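Long-range contacts in subclass B3 metallo-beta-lactamase (Sphingobium indicum, PDB 7LUU), which probably hydrolyses beta-lactam antibiotics with two zinc ions, as a subclass B3 metallo-beta-lactamase that has a glutamate in its active site: residues A[113-118]-A[138-143]; A[221-226]-A[261-266]. All coordinates share one frame; numbering follows the deposited sequence.

Contact 1. Residues A[113-118]-A[138-143]; sequences RDIKFI and TGATVV. With GOL (glycerol), chain P.
Ala-140 packs its CB against both isoleucines of 115-118, 3.9 Å from Ile-115 CG2 and 3.8 Å from Ile-118 CG1. CG2 of Thr-138 extends this apolar patch to Ile-115 CD1. Ile-118 also touches Ile-131 and Leu-134, so the patch lies beneath helix 131-138. On the opposite face, Phe-117 runs alongside Thr-141, pointing the same way. Its CG lies anti to the carbonyl carbon (chi1 -66°), and the ring reaches Thr-141 CB and, obliquely through CD1, Val-143 CG2 at 3.5 Å. O1 of a glycerol, probably from the crystallisation liquor, sits over one ring face, offset toward the rim. Three backbone bonds join the strands: Thr-141 N to Lys-116 O, Ile-118 N to Thr-141 O, and Val-143 N to Ile-118 O (2.7 Å). The first is straight at its hydrogen (167°), although the donor stands above the carbonyl plane; glycerol O1 donates to the same Lys-116 O at 2.8 Å. Thr-138 OG1, hydrogen-bonded to Leu-134 O, also accepts from Ala-140 N (3.1 Å), an ST turn at the end of helix 131-138. At the outer edge, one water bridges Arg-113 O and Thr-138 O, while another links Ile-115 O, Thr-138 O, Lys-116 NZ and glycerol O2. Parallel bridges Phe-117 with Thr-141 and Ile-118 with Val-142, spanned by helix 131-138, make this a beta-alpha-beta crossover of the metallo-beta-lactamase fold.

Contact 2. Residues A[221-226]-A[261-266]; sequences VFASSL and DILISA
Phe-222 and Ile-264 meet on one face of the sheet, where the isoleucine's CG2 approaches the ring obliquely, 3.7 Å from CD2 and nearly as close to CE2. Both groups lie anti to their own backbone N (chi1 -170° for the phenylalanine), which puts the ring against Ile-264 CG2, with its CE1 4.1 Å from Ala-266 CA. On the other face, Leu-263 bends back toward 221-223: its CD1 packs 3.6 Å from Ala-223 CB and more loosely against Val-221 CG1. Tyr-286 of helix 282-300 touches both Ala-223 and Leu-263 on this side, and Met-255 of helix 242-257 also reaches Ala-223.

Four backbone bonds set the register beneath these side chains. Val-221 N donates to Ile-262 O (2.8 Å), Ile-264 N to Val-221 O, Ala-223 N to Ile-264 O, and Ala-266 N to Ala-223 O (3.1 Å). Every donor approaches nearly along the C=O axis, and the second bond is almost linear at its hydrogen (175°). The last bond holds the strand ends together where both chains turn into loops, with Ala-266 CB 4.0 Å from Ser-225 N. Farther out, Ser-265 OG bonds to His-267 O, on a ligand of the second zinc, and Ser-225, whose OG is hydrogen-bonded to Asn-227 N, touches Glu-122, a ligand of the first. The parallel pair, joined through helix 242-257, is a beta-alpha-beta unit of the metallo-beta-lactamase fold, whose C-terminal strand ends border the dinuclear zinc site.

In the fold
Both contacts are parallel strand pairs joined through a helical connection, but they belong to different sheets: contact 1 to the seven-stranded sheet and contact 2 to the six-stranded one. Their centres lie about 21 Å apart and they do not touch, with nearest atoms about 10 Å apart. Contact 2 is core: its centre is about 8 Å from the centre of the chain, and all its touching residues are buried. The centre of contact 1 lies about 16 Å out; it is partly buried, and waters and a glycerol are bound at one end of it. Contact 2 instead runs into the zinc-site loops: the Ala-266 side chain is about 4 Å from that of His-127, against about 9 Å for Ile-118.

Contact 1. Residues A[113-118]-A[138-143]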
loop_
_atom_site.group_PDB
_atom_site.type_symbol
_atom_site.label_atom_id
_atom_site.label_comp_id
_atom_site.label_asym_id
_atom_site.label_seq_id
_atom_site.Cartn_x
_atom_site.Cartn_y
_atom_site.Cartn_z
ATOM N N ARG A 113 -8.148 17.326 8.506
ATOM C CA ARG A 113 -9.467 17.544 7.918
ATOM C C ARG A 113 -9.382 17.874 6.430
ATOM O O ARG A 113 -10.420 17.814 5.736
ATOM C CB ARG A 113 -10.186 18.675 8.660
ATOM C CG ARG A 113 -10.653 18.222 10.059
ATOM C CD ARG A 113 -11.254 19.413 10.877
ATOM N NE ARG A 113 -10.185 20.334 11.170
ATOM C CZ ARG A 113 -10.358 21.374 11.962
ATOM N NH1 ARG A 113 -9.332 22.161 12.184
ATOM N NH2 ARG A 113 -11.595 21.630 12.496
ATOM N N ASP A 114 -8.177 18.185 5.921
ATOM C CA ASP A 114 -8.005 18.437 4.503
ATOM C C ASP A 114 -7.674 17.192 3.692
ATOM O O ASP A 114 -7.437 17.314 2.496
ATOM C CB ASP A 114 -6.883 19.455 4.309
ATOM C CG ASP A 114 -7.259 20.841 4.836
ATOM O OD1 ASP A 114 -8.468 21.177 4.871
ATOM O OD2 ASP A 114 -6.317 21.601 5.208
ATOM N N ILE A 115 -7.663 16.002 4.297
ATOM C CA ILE A 115 -7.375 14.780 3.543
ATOM C C ILE A 115 -8.655 14.389 2.817
ATOM O O ILE A 115 -9.705 14.152 3.444
ATOM C CB ILE A 115 -6.898 13.645 4.478
ATOM C CG1 ILE A 115 -5.538 14.041 5.101
ATOM C CG2 ILE A 115 -6.769 12.313 3.662
ATOM C CD1 ILE A 115 -5.116 13.183 6.306
ATOM N N LYS A 116 -8.578 14.373 1.496
ATOM C CA LYS A 116 -9.730 14.122 0.651
ATOM C C LYS A 116 -9.821 12.661 0.218
ATOM O O LYS A 116 -10.913 12.173 -0.063
ATOM C CB LYS A 116 -9.624 14.991 -0.614
ATOM C CG LYS A 116 -9.740 16.514 -0.252
ATOM C CD LYS A 116 -11.096 16.833 0.425
ATOM C CE LYS A 116 -11.407 18.322 1.021
ATOM N NZ LYS A 116 -11.903 18.387 2.505
ATOM N N PHE A 117 -8.688 12.000 0.079
ATOM C CA PHE A 117 -8.664 10.614 -0.406
ATOM C C PHE A 117 -7.631 9.837 0.386
ATOM O O PHE A 117 -6.570 10.370 0.725
ATOM C CB PHE A 117 -8.286 10.508 -1.897
ATOM C CG PHE A 117 -9.312 11.107 -2.810
ATOM C CD1 PHE A 117 -10.494 10.423 -3.073
ATOM C CD2 PHE A 117 -9.088 12.329 -3.383
ATOM C CE1 PHE A 117 -11.455 10.995 -3.893
ATOM C CE2 PHE A 117 -10.043 12.922 -4.199
ATOM C CZ PHE A 117 -11.241 12.227 -4.463
ATOM N N ILE A 118 -7.913 8.547 0.613
ATOM C CA ILE A 118 -6.950 7.614 1.174
ATOM C C ILE A 118 -6.837 6.489 0.149
ATOM O O ILE A 118 -7.834 5.792 -0.142
ATOM C CB ILE A 118 -7.409 7.083 2.552
ATOM C CG1 ILE A 118 -7.553 8.230 3.586
ATOM C CG2 ILE A 118 -6.394 6.015 3.077
ATOM C CD1 ILE A 118 -8.509 7.778 4.757
ATOM N N THR A 138 -11.389 12.121 9.087
ATOM C CA THR A 138 -11.049 13.128 8.061
ATOM C C THR A 138 -12.173 13.435 7.080
ATOM O O THR A 138 -12.164 14.527 6.481
ATOM C CB THR A 138 -9.871 12.721 7.186
ATOM O OG1 THR A 138 -10.162 11.528 6.457
ATOM C CG2 THR A 138 -8.588 12.471 8.004
ATOM N N GLY A 139 -13.054 12.481 6.847
ATOM C CA GLY A 139 -14.083 12.550 5.835
ATOM C C GLY A 139 -13.613 12.121 4.466
ATOM O O GLY A 139 -14.403 12.184 3.505
ATOM N N ALA A 140 -12.402 11.590 4.380
ATOM C CA ALA A 140 -11.843 11.177 3.106
ATOM C C ALA A 140 -12.625 10.004 2.490
ATOM O O ALA A 140 -13.142 9.134 3.189
ATOM C CB ALA A 140 -10.350 10.775 3.265
ATOM N N THR A 141 -12.526 9.908 1.154
ATOM C CA THR A 141 -12.983 8.775 0.383
ATOM C C THR A 141 -11.824 7.810 0.209
ATOM O O THR A 141 -10.721 8.248 -0.094
ATOM C CB THR A 141 -13.470 9.243 -0.994
ATOM O OG1 THR A 141 -14.721 9.922 -0.760
ATOM C CG2 THR A 141 -13.787 8.013 -1.917
ATOM N N VAL A 142 -12.093 6.499 0.393
ATOM C CA VAL A 142 -11.053 5.483 0.263
ATOM C C VAL A 142 -11.053 4.987 -1.156
ATOM O O VAL A 142 -12.125 4.686 -1.713
ATOM C CB VAL A 142 -11.315 4.329 1.255
ATOM C CG1 VAL A 142 -10.180 3.267 1.119
ATOM C CG2 VAL A 142 -11.314 4.897 2.637
ATOM N N VAL A 143 -9.864 4.828 -1.724
ATOM C CA VAL A 143 -9.739 4.531 -3.155
ATOM C C VAL A 143 -8.970 3.244 -3.308
ATOM O O VAL A 143 -7.913 3.087 -2.694
ATOM C CB VAL A 143 -8.981 5.660 -3.869
ATOM C CG1 VAL A 143 -8.949 5.340 -5.360
ATOM C CG2 VAL A 143 -9.618 7.049 -3.617
HETATM C C1 GOL P . -14.227 14.292 -0.920
HETATM O O1 GOL P . -13.032 13.603 -1.273
HETATM C C2 GOL P . -14.096 15.008 0.519
HETATM O O2 GOL P . -13.276 14.348 1.424
HETATM C C3 GOL P . -15.561 15.262 1.085
HETATM O O3 GOL P . -15.472 16.385 1.933
HETATM O O HOH W 1 -13.190 17.604 6.671
HETATM O O HOH W 2 -12.041 15.368 3.784
#

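Contact 2. Residues A[221-226]-A[261-266]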
loop_
_atom_site.group_PDB
_atom_site.type_symbol
_atom_site.label_atom_id
_atom_site.label_comp_id
_atom_site.label_asym_id
_atom_site.label_seq_id
_atom_site.Cartn_x
_atom_site.Cartn_y
_atom_site.Cartn_z
ATOM N N VAL A 221 6.743 6.304 -7.197
ATOM C CA VAL A 221 5.925 5.109 -7.217
ATOM C C VAL A 221 5.760 4.642 -5.777
ATOM O O VAL A 221 6.763 4.381 -5.114
ATOM C CB VAL A 221 6.617 3.999 -8.024
ATOM C CG1 VAL A 221 5.805 2.677 -7.957
ATOM C CG2 VAL A 221 6.698 4.469 -9.486
ATOM N N PHE A 222 4.500 4.444 -5.332
ATOM C CA PHE A 222 4.232 3.813 -4.040
ATOM C C PHE A 222 3.783 2.415 -4.383
ATOM O O PHE A 222 2.653 2.227 -4.883
ATOM C CB PHE A 222 3.166 4.605 -3.273
ATOM C CG PHE A 222 3.002 4.145 -1.806
ATOM C CD1 PHE A 222 2.599 2.854 -1.532
ATOM C CD2 PHE A 222 3.332 5.005 -0.731
ATOM C CE1 PHE A 222 2.405 2.443 -0.236
ATOM C CE2 PHE A 222 3.122 4.600 0.581
ATOM C CZ PHE A 222 2.673 3.319 0.839
ATOM N N ALA A 223 4.694 1.445 -4.202
ATOM C CA ALA A 223 4.492 0.061 -4.692
ATOM C C ALA A 223 3.792 -0.775 -3.652
ATOM O O ALA A 223 4.151 -0.739 -2.471
ATOM C CB ALA A 223 5.864 -0.588 -5.015
ATOM N N SER A 224 2.743 -1.499 -4.074
ATOM C CA SER A 224 2.206 -2.524 -3.191
ATOM C C SER A 224 3.238 -3.609 -2.965
ATOM O O SER A 224 4.191 -3.777 -3.754
ATOM C CB SER A 224 0.953 -3.185 -3.778
ATOM O OG SER A 224 1.351 -4.040 -4.889
ATOM N N SER A 225 3.105 -4.275 -1.811
ATOM C CA SER A 225 3.857 -5.512 -1.627
ATOM C C SER A 225 3.704 -6.415 -2.831
ATOM O O SER A 225 2.607 -6.594 -3.352
ATOM C CB SER A 225 3.367 -6.216 -0.385
ATOM O OG SER A 225 4.081 -7.463 -0.232
ATOM N N LEU A 226 4.831 -7.026 -3.241
ATOM C CA LEU A 226 4.859 -8.136 -4.185
ATOM C C LEU A 226 5.376 -9.400 -3.500
ATOM O O LEU A 226 5.979 -10.245 -4.154
ATOM C CB LEU A 226 5.737 -7.776 -5.399
ATOM C CG LEU A 226 5.238 -6.593 -6.277
ATOM C CD1 LEU A 226 6.268 -6.248 -7.392
ATOM C CD2 LEU A 226 3.846 -6.869 -6.899
ATOM N N ASP A 261 11.505 7.361 -10.560
ATOM C CA ASP A 261 12.643 8.044 -9.993
ATOM C C ASP A 261 12.752 7.802 -8.491
ATOM O O ASP A 261 13.849 7.914 -7.902
ATOM C CB ASP A 261 12.480 9.531 -10.209
ATOM C CG ASP A 261 12.609 9.925 -11.664
ATOM O OD1 ASP A 261 13.584 9.473 -12.333
ATOM O OD2 ASP A 261 11.658 10.616 -12.149
ATOM N N ILE A 262 11.604 7.561 -7.839
ATOM C CA ILE A 262 11.583 7.337 -6.413
ATOM C C ILE A 262 10.658 6.153 -6.191
ATOM O O ILE A 262 9.547 6.146 -6.739
ATOM C CB ILE A 262 11.074 8.572 -5.665
ATOM C CG1 ILE A 262 12.141 9.649 -5.715
ATOM C CG2 ILE A 262 10.744 8.212 -4.140
ATOM C CD1 ILE A 262 11.607 10.988 -5.097
ATOM N N LEU A 263 11.106 5.174 -5.381
ATOM C CA LEU A 263 10.291 3.994 -5.043
ATOM C C LEU A 263 10.037 3.998 -3.549
ATOM O O LEU A 263 10.989 3.995 -2.746
ATOM C CB LEU A 263 11.060 2.707 -5.445
ATOM C CG LEU A 263 10.414 1.427 -4.876
ATOM C CD1 LEU A 263 8.987 1.206 -5.444
ATOM C CD2 LEU A 263 11.316 0.247 -5.137
ATOM N N ILE A 264 8.765 4.040 -3.166
ATOM C CA ILE A 264 8.356 3.835 -1.761
ATOM C C ILE A 264 7.692 2.478 -1.716
ATOM O O ILE A 264 6.701 2.279 -2.412
ATOM C CB ILE A 264 7.357 4.906 -1.300
ATOM C CG1 ILE A 264 7.982 6.303 -1.344
ATOM C CG2 ILE A 264 6.882 4.580 0.161
ATOM C CD1 ILE A 264 6.923 7.424 -1.355
ATOM N N SER A 265 8.233 1.538 -0.925
ATOM C CA SER A 265 7.643 0.176 -0.825
ATOM C C SER A 265 6.707 0.120 0.393
ATOM O O SER A 265 7.080 0.581 1.461
ATOM C CB SER A 265 8.824 -0.821 -0.638
ATOM O OG SER A 265 8.326 -2.092 -0.272
ATOM N N ALA A 266 5.512 -0.475 0.251
ATOM C CA ALA A 266 4.581 -0.597 1.400
ATOM C C ALA A 266 5.270 -1.122 2.678
ATOM O O ALA A 266 5.102 -0.550 3.759
ATOM C CB ALA A 266 3.441 -1.537 1.038
#